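Local atomic coordinates of KLLA0E03807p (PDB entry 3SQI), a protein that probably binds centromeric DNA as the Ndc10 subunit of CBF3, a platform for inner kinetochore assembly, this chain being its DNA-binding domain. Residues A[201-213]-A[222-235]. Sequence-based numbering, arbitrary orientation.
Sequences TMAVYYYLRFHGV and YQILSQLEHIPIIR
The carbonyl oxygen of Pro232 is gripped by both terminal nitrogens of one guanidinium, Arg209 NH1 at 2.9 Å and NH2 at 2.8 Å. The guanidinium meets it end-on, the oxygen lying close to the plane of the group and the nitrogens in the carbonyl plane. The paired bonds aim the end of the group at this oxygen, while its two covered faces limit rotation: Phe210 CZ lies off toward the rim of one face and Arg235 CB over the opposite one. Arg209 can span from helix to loop because its chain is fully extended, with CG anti to the backbone N (chi1 177°). With a lysine in place of Arg209, lacking the forked, flat end, Pro232 O would probably keep at most one donor and the loop would be less firmly held, with a gap beside Phe210.

The next carbonyl along the loop has its own donor: Tyr206 OH gives a 2.7 Å hydrogen bond to Ile233 O, tilted 22° from the carbonyl plane. Met202 CG lies over the centre of one face of the Tyr206 ring, and Phe210 CE2 is offset over the opposite face, fixing how the phenol presents its hydroxyl. One helical turn before Arg209, Tyr205 OH accepts a weak bond from Arg235 N at 3.4 Å.

Around Phe210 the contact becomes apolar. Ile224 CD1 meets the Phe210 ring at its edge, 3.6 Å from CE1, while Leu225 CD1 approaches the same carbon obliquely. The Tyr222 ring lies nearly parallel to that of Phe210, planes at 20°, but slid aside so that they barely overlap.

Beyond the segments, Arg235 bridges to Asp220, and helix 332-355 backs Tyr206 through Leu341. The whole is buried helix-to-loop packing, in which side-chain donors of helix 198-210 satisfy the main-chain carbonyls of Pro232 and Ile233, within the part of the Ndc10 DNA-binding domain assigned to the CBF3 subunit domain 2 family, whose fold is consistent with a tyrosine-recombinase relationship.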
loop_
_atom_site.group_PDB
_atom_site.type_symbol
_atom_site.label_atom_id
_atom_site.label_comp_id
_atom_site.label_asym_id
_atom_site.label_seq_id
_atom_site.Cartn_x
_atom_site.Cartn_y
_atom_site.Cartn_z
ATOM N N THR A 201 -9.547 -5.736 2.852
ATOM C CA THR A 201 -10.296 -5.856 1.617
ATOM C C THR A 201 -9.889 -7.127 0.895
ATOM O O THR A 201 -10.734 -7.933 0.503
ATOM C CB THR A 201 -10.028 -4.647 0.706
ATOM O OG1 THR A 201 -10.528 -3.454 1.335
ATOM C CG2 THR A 201 -10.681 -4.838 -0.668
ATOM N N MET A 202 -8.588 -7.319 0.741
ATOM C CA MET A 202 -8.093 -8.466 0.003
ATOM C C MET A 202 -8.403 -9.777 0.719
ATOM O O MET A 202 -8.515 -10.829 0.090
ATOM C CB MET A 202 -6.595 -8.344 -0.218
ATOM C CG MET A 202 -6.016 -9.495 -1.012
ATOM S SD MET A 202 -4.227 -9.379 -1.032
ATOM C CE MET A 202 -3.948 -8.650 0.582
ATOM N N ALA A 203 -8.530 -9.708 2.037
ATOM C CA ALA A 203 -8.799 -10.889 2.840
ATOM C C ALA A 203 -10.230 -11.328 2.605
ATOM O O ALA A 203 -10.479 -12.484 2.264
ATOM C CB ALA A 203 -8.551 -10.610 4.314
ATOM N N VAL A 204 -11.174 -10.406 2.765
ATOM C CA VAL A 204 -12.562 -10.754 2.494
ATOM C C VAL A 204 -12.686 -11.245 1.061
ATOM O O VAL A 204 -13.187 -12.345 0.803
ATOM C CB VAL A 204 -13.529 -9.576 2.695
ATOM C CG1 VAL A 204 -14.917 -9.979 2.261
ATOM C CG2 VAL A 204 -13.554 -9.131 4.147
ATOM N N TYR A 205 -12.223 -10.425 0.127
ATOM C CA TYR A 205 -12.337 -10.779 -1.278
ATOM C C TYR A 205 -11.746 -12.151 -1.543
ATOM O O TYR A 205 -12.247 -12.890 -2.382
ATOM C CB TYR A 205 -11.655 -9.743 -2.173
ATOM C CG TYR A 205 -11.509 -10.197 -3.614
ATOM C CD1 TYR A 205 -12.621 -10.531 -4.373
ATOM C CD2 TYR A 205 -10.258 -10.289 -4.215
ATOM C CE1 TYR A 205 -12.491 -10.949 -5.689
ATOM C CE2 TYR A 205 -10.122 -10.708 -5.537
ATOM C CZ TYR A 205 -11.240 -11.034 -6.268
ATOM O OH TYR A 205 -11.119 -11.448 -7.584
ATOM N N TYR A 206 -10.680 -12.493 -0.832
ATOM C CA TYR A 206 -10.002 -13.755 -1.094
ATOM C C TYR A 206 -10.734 -14.941 -0.482
ATOM O O TYR A 206 -10.701 -16.050 -1.019
ATOM C CB TYR A 206 -8.543 -13.700 -0.652
ATOM C CG TYR A 206 -7.629 -13.185 -1.738
ATOM C CD1 TYR A 206 -6.250 -13.224 -1.597
ATOM C CD2 TYR A 206 -8.151 -12.663 -2.911
ATOM C CE1 TYR A 206 -5.418 -12.759 -2.597
ATOM C CE2 TYR A 206 -7.332 -12.196 -3.912
ATOM C CZ TYR A 206 -5.966 -12.244 -3.751
ATOM O OH TYR A 206 -5.155 -11.777 -4.757
ATOM N N TYR A 207 -11.402 -14.704 0.640
ATOM C CA TYR A 207 -12.275 -15.720 1.201
ATOM C C TYR A 207 -13.382 -16.006 0.196
ATOM O O TYR A 207 -13.630 -17.156 -0.162
ATOM C CB TYR A 207 -12.869 -15.255 2.527
ATOM C CG TYR A 207 -13.652 -16.324 3.255
ATOM C CD1 TYR A 207 -13.004 -17.328 3.965
ATOM C CD2 TYR A 207 -15.043 -16.329 3.238
ATOM C CE1 TYR A 207 -13.718 -18.307 4.635
ATOM C CE2 TYR A 207 -15.764 -17.305 3.906
ATOM C CZ TYR A 207 -15.097 -18.287 4.603
ATOM O OH TYR A 207 -15.813 -19.254 5.268
ATOM N N LEU A 208 -14.034 -14.949 -0.275
ATOM C CA LEU A 208 -15.094 -15.095 -1.266
ATOM C C LEU A 208 -14.603 -15.793 -2.534
ATOM O O LEU A 208 -15.298 -16.627 -3.112
ATOM C CB LEU A 208 -15.679 -13.725 -1.618
ATOM C CG LEU A 208 -16.341 -12.966 -0.466
ATOM C CD1 LEU A 208 -17.039 -11.727 -0.989
ATOM C CD2 LEU A 208 -17.333 -13.853 0.258
ATOM N N ARG A 209 -13.398 -15.438 -2.959
ATOM C CA ARG A 209 -12.833 -15.925 -4.208
ATOM C C ARG A 209 -12.512 -17.404 -4.106
ATOM O O ARG A 209 -12.788 -18.184 -5.018
ATOM C CB ARG A 209 -11.560 -15.136 -4.533
ATOM C CG ARG A 209 -10.808 -15.582 -5.785
ATOM C CD ARG A 209 -9.677 -14.600 -6.092
ATOM N NE ARG A 209 -8.765 -15.070 -7.132
ATOM C CZ ARG A 209 -7.613 -14.476 -7.435
ATOM N NH1 ARG A 209 -7.228 -13.387 -6.775
ATOM N NH2 ARG A 209 -6.840 -14.973 -8.395
ATOM N N PHE A 210 -11.951 -17.791 -2.971
ATOM C CA PHE A 210 -11.380 -19.119 -2.826
ATOM C C PHE A 210 -12.266 -20.122 -2.092
ATOM O O PHE A 210 -12.638 -21.152 -2.652
ATOM C CB PHE A 210 -10.007 -19.018 -2.185
ATOM C CG PHE A 210 -8.971 -18.482 -3.108
ATOM C CD1 PHE A 210 -8.574 -19.224 -4.206
ATOM C CD2 PHE A 210 -8.406 -17.238 -2.898
ATOM C CE1 PHE A 210 -7.622 -18.745 -5.074
ATOM C CE2 PHE A 210 -7.451 -16.746 -3.765
ATOM C CZ PHE A 210 -7.057 -17.502 -4.856
ATOM N N HIS A 211 -12.567 -19.839 -0.831
ATOM C CA HIS A 211 -13.535 -20.635 -0.096
ATOM C C HIS A 211 -14.895 -20.574 -0.797
ATOM O O HIS A 211 -15.584 -21.587 -0.941
ATOM C CB HIS A 211 -13.644 -20.127 1.344
ATOM C CG HIS A 211 -14.680 -20.835 2.160
ATOM N ND1 HIS A 211 -14.472 -21.196 3.473
ATOM C CD2 HIS A 211 -15.936 -21.240 1.855
ATOM C CE1 HIS A 211 -15.551 -21.798 3.940
ATOM N NE2 HIS A 211 -16.455 -21.836 2.978
ATOM N N GLY A 212 -15.268 -19.383 -1.248
ATOM C CA GLY A 212 -16.580 -19.174 -1.828
ATOM C C GLY A 212 -17.610 -19.145 -0.723
ATOM O O GLY A 212 -17.258 -19.186 0.452
ATOM N N VAL A 213 -18.883 -19.062 -1.088
ATOM C CA VAL A 213 -19.946 -19.188 -0.099
ATOM C C VAL A 213 -20.832 -20.382 -0.430
ATOM O O VAL A 213 -21.463 -20.435 -1.489
ATOM C CB VAL A 213 -20.788 -17.908 0.018
ATOM C CG1 VAL A 213 -21.847 -18.068 1.104
ATOM C CG2 VAL A 213 -19.892 -16.712 0.312
ATOM N N TYR A 222 -8.863 -23.978 -3.196
ATOM C CA TYR A 222 -7.508 -23.587 -2.821
ATOM C C TYR A 222 -6.486 -24.468 -3.530
ATOM O O TYR A 222 -5.282 -24.341 -3.310
ATOM C CB TYR A 222 -7.305 -23.679 -1.306
ATOM C CG TYR A 222 -8.081 -22.667 -0.482
ATOM C CD1 TYR A 222 -7.726 -21.317 -0.477
ATOM C CD2 TYR A 222 -9.150 -23.065 0.310
ATOM C CE1 TYR A 222 -8.432 -20.391 0.292
ATOM C CE2 TYR A 222 -9.859 -22.157 1.073
ATOM C CZ TYR A 222 -9.504 -20.825 1.063
ATOM O OH TYR A 222 -10.222 -19.934 1.832
ATOM N N GLN A 223 -6.973 -25.373 -4.373
ATOM C CA GLN A 223 -6.102 -26.333 -5.038
ATOM C C GLN A 223 -5.338 -25.712 -6.202
ATOM O O GLN A 223 -4.201 -26.091 -6.479
ATOM C CB GLN A 223 -6.905 -27.540 -5.535
ATOM C CG GLN A 223 -7.740 -28.230 -4.468
ATOM C CD GLN A 223 -9.011 -27.471 -4.137
ATOM O OE1 GLN A 223 -9.760 -27.072 -5.029
ATOM N NE2 GLN A 223 -9.259 -27.263 -2.848
ATOM N N ILE A 224 -5.959 -24.751 -6.876
ATOM C CA ILE A 224 -5.387 -24.206 -8.103
ATOM C C ILE A 224 -4.154 -23.333 -7.865
ATOM O O ILE A 224 -3.495 -22.909 -8.816
ATOM C CB ILE A 224 -6.434 -23.422 -8.931
ATOM C CG1 ILE A 224 -6.388 -21.921 -8.612
ATOM C CG2 ILE A 224 -7.823 -24.008 -8.718
ATOM C CD1 ILE A 224 -7.044 -21.534 -7.305
ATOM N N LEU A 225 -3.842 -23.066 -6.601
ATOM C CA LEU A 225 -2.666 -22.265 -6.261
ATOM C C LEU A 225 -1.359 -22.981 -6.602
ATOM O O LEU A 225 -0.277 -22.410 -6.470
ATOM C CB LEU A 225 -2.693 -21.815 -4.798
ATOM C CG LEU A 225 -3.812 -20.814 -4.489
ATOM C CD1 LEU A 225 -5.069 -21.544 -4.057
ATOM C CD2 LEU A 225 -3.399 -19.817 -3.426
ATOM N N SER A 226 -1.471 -24.236 -7.027
ATOM C CA SER A 226 -0.325 -25.000 -7.511
ATOM C C SER A 226 -0.370 -25.167 -9.031
ATOM O O SER A 226 0.518 -24.699 -9.748
ATOM C CB SER A 226 -0.263 -26.366 -6.828
ATOM O OG SER A 226 -0.101 -26.216 -5.430
ATOM N N GLN A 227 -1.416 -25.831 -9.510
ATOM C CA GLN A 227 -1.566 -26.161 -10.926
ATOM C C GLN A 227 -1.473 -24.952 -11.870
ATOM O O GLN A 227 -1.255 -25.113 -13.071
ATOM C CB GLN A 227 -2.886 -26.910 -11.142
ATOM C CG GLN A 227 -4.068 -26.292 -10.405
ATOM C CD GLN A 227 -5.234 -27.253 -10.239
ATOM O OE1 GLN A 227 -6.235 -26.929 -9.597
ATOM N NE2 GLN A 227 -5.107 -28.444 -10.815
ATOM N N LEU A 228 -1.644 -23.748 -11.328
ATOM C CA LEU A 228 -1.568 -22.530 -12.134
ATOM C C LEU A 228 -0.230 -21.811 -11.991
ATOM O O LEU A 228 0.343 -21.748 -10.902
ATOM C CB LEU A 228 -2.711 -21.578 -11.787
ATOM C CG LEU A 228 -4.062 -21.925 -12.408
ATOM C CD1 LEU A 228 -5.131 -20.946 -11.952
ATOM C CD2 LEU A 228 -3.949 -21.938 -13.923
ATOM N N GLU A 229 0.267 -21.279 -13.105
ATOM C CA GLU A 229 1.555 -20.593 -13.128
ATOM C C GLU A 229 1.491 -19.136 -12.666
ATOM O O GLU A 229 2.411 -18.646 -12.010
ATOM C CB GLU A 229 2.191 -20.694 -14.517
ATOM C CG GLU A 229 2.293 -22.122 -15.053
ATOM C CD GLU A 229 3.103 -23.048 -14.152
ATOM O OE1 GLU A 229 3.640 -22.579 -13.125
ATOM O OE2 GLU A 229 3.201 -24.253 -14.474
ATOM N N HIS A 230 0.414 -18.441 -13.016
ATOM C CA HIS A 230 0.260 -17.038 -12.637
ATOM C C HIS A 230 -1.080 -16.803 -11.946
ATOM O O HIS A 230 -2.133 -16.928 -12.565
ATOM C CB HIS A 230 0.398 -16.135 -13.874
ATOM C CG HIS A 230 0.033 -14.702 -13.631
ATOM N ND1 HIS A 230 -0.838 -14.007 -14.442
ATOM C CD2 HIS A 230 0.426 -13.832 -12.671
ATOM C CE1 HIS A 230 -0.966 -12.771 -13.991
ATOM N NE2 HIS A 230 -0.211 -12.639 -12.917
ATOM N N ILE A 231 -1.042 -16.464 -10.664
ATOM C CA ILE A 231 -2.266 -16.176 -9.933
ATOM C C ILE A 231 -2.441 -14.675 -9.805
ATOM O O ILE A 231 -1.737 -14.032 -9.028
ATOM C CB ILE A 231 -2.232 -16.783 -8.522
ATOM C CG1 ILE A 231 -1.900 -18.276 -8.591
ATOM C CG2 ILE A 231 -3.555 -16.545 -7.810
ATOM C CD1 ILE A 231 -2.766 -19.048 -9.561
ATOM N N PRO A 232 -3.390 -14.107 -10.565
ATOM C CA PRO A 232 -3.614 -12.653 -10.589
ATOM C C PRO A 232 -4.274 -12.143 -9.312
ATOM O O PRO A 232 -5.134 -12.826 -8.752
ATOM C CB PRO A 232 -4.551 -12.460 -11.788
ATOM C CG PRO A 232 -5.250 -13.759 -11.930
ATOM C CD PRO A 232 -4.266 -14.819 -11.509
ATOM N N ILE A 233 -3.871 -10.959 -8.863
ATOM C CA ILE A 233 -4.389 -10.391 -7.620
ATOM C C ILE A 233 -5.911 -10.251 -7.632
ATOM O O ILE A 233 -6.559 -10.353 -6.591
ATOM C CB ILE A 233 -3.749 -9.028 -7.314
ATOM C CG1 ILE A 233 -2.227 -9.154 -7.327
ATOM C CG2 ILE A 233 -4.219 -8.504 -5.962
ATOM C CD1 ILE A 233 -1.688 -9.970 -6.184
ATOM N N ILE A 234 -6.475 -9.995 -8.808
ATOM C CA ILE A 234 -7.923 -10.031 -8.982
ATOM C C ILE A 234 -8.246 -10.697 -10.325
ATOM O O ILE A 234 -7.624 -10.398 -11.344
ATOM C CB ILE A 234 -8.598 -8.619 -8.838
ATOM C CG1 ILE A 234 -8.652 -7.869 -10.160
ATOM C CG2 ILE A 234 -7.897 -7.757 -7.796
ATOM C CD1 ILE A 234 -9.193 -6.465 -10.000
ATOM N N ARG A 235 -9.194 -11.627 -10.322
ATOM C CA ARG A 235 -9.455 -12.405 -11.523
ATOM C C ARG A 235 -10.589 -11.822 -12.353
ATOM O O ARG A 235 -11.557 -11.291 -11.814
ATOM C CB ARG A 235 -9.741 -13.872 -11.184
ATOM C CG ARG A 235 -10.980 -14.099 -10.336
ATOM C CD ARG A 235 -11.538 -15.506 -10.544
ATOM N NE ARG A 235 -12.276 -15.634 -11.801
ATOM C CZ ARG A 235 -12.777 -16.776 -12.262
ATOM N NH1 ARG A 235 -12.612 -17.894 -11.579
ATOM N NH2 ARG A 235 -13.441 -16.806 -13.410
#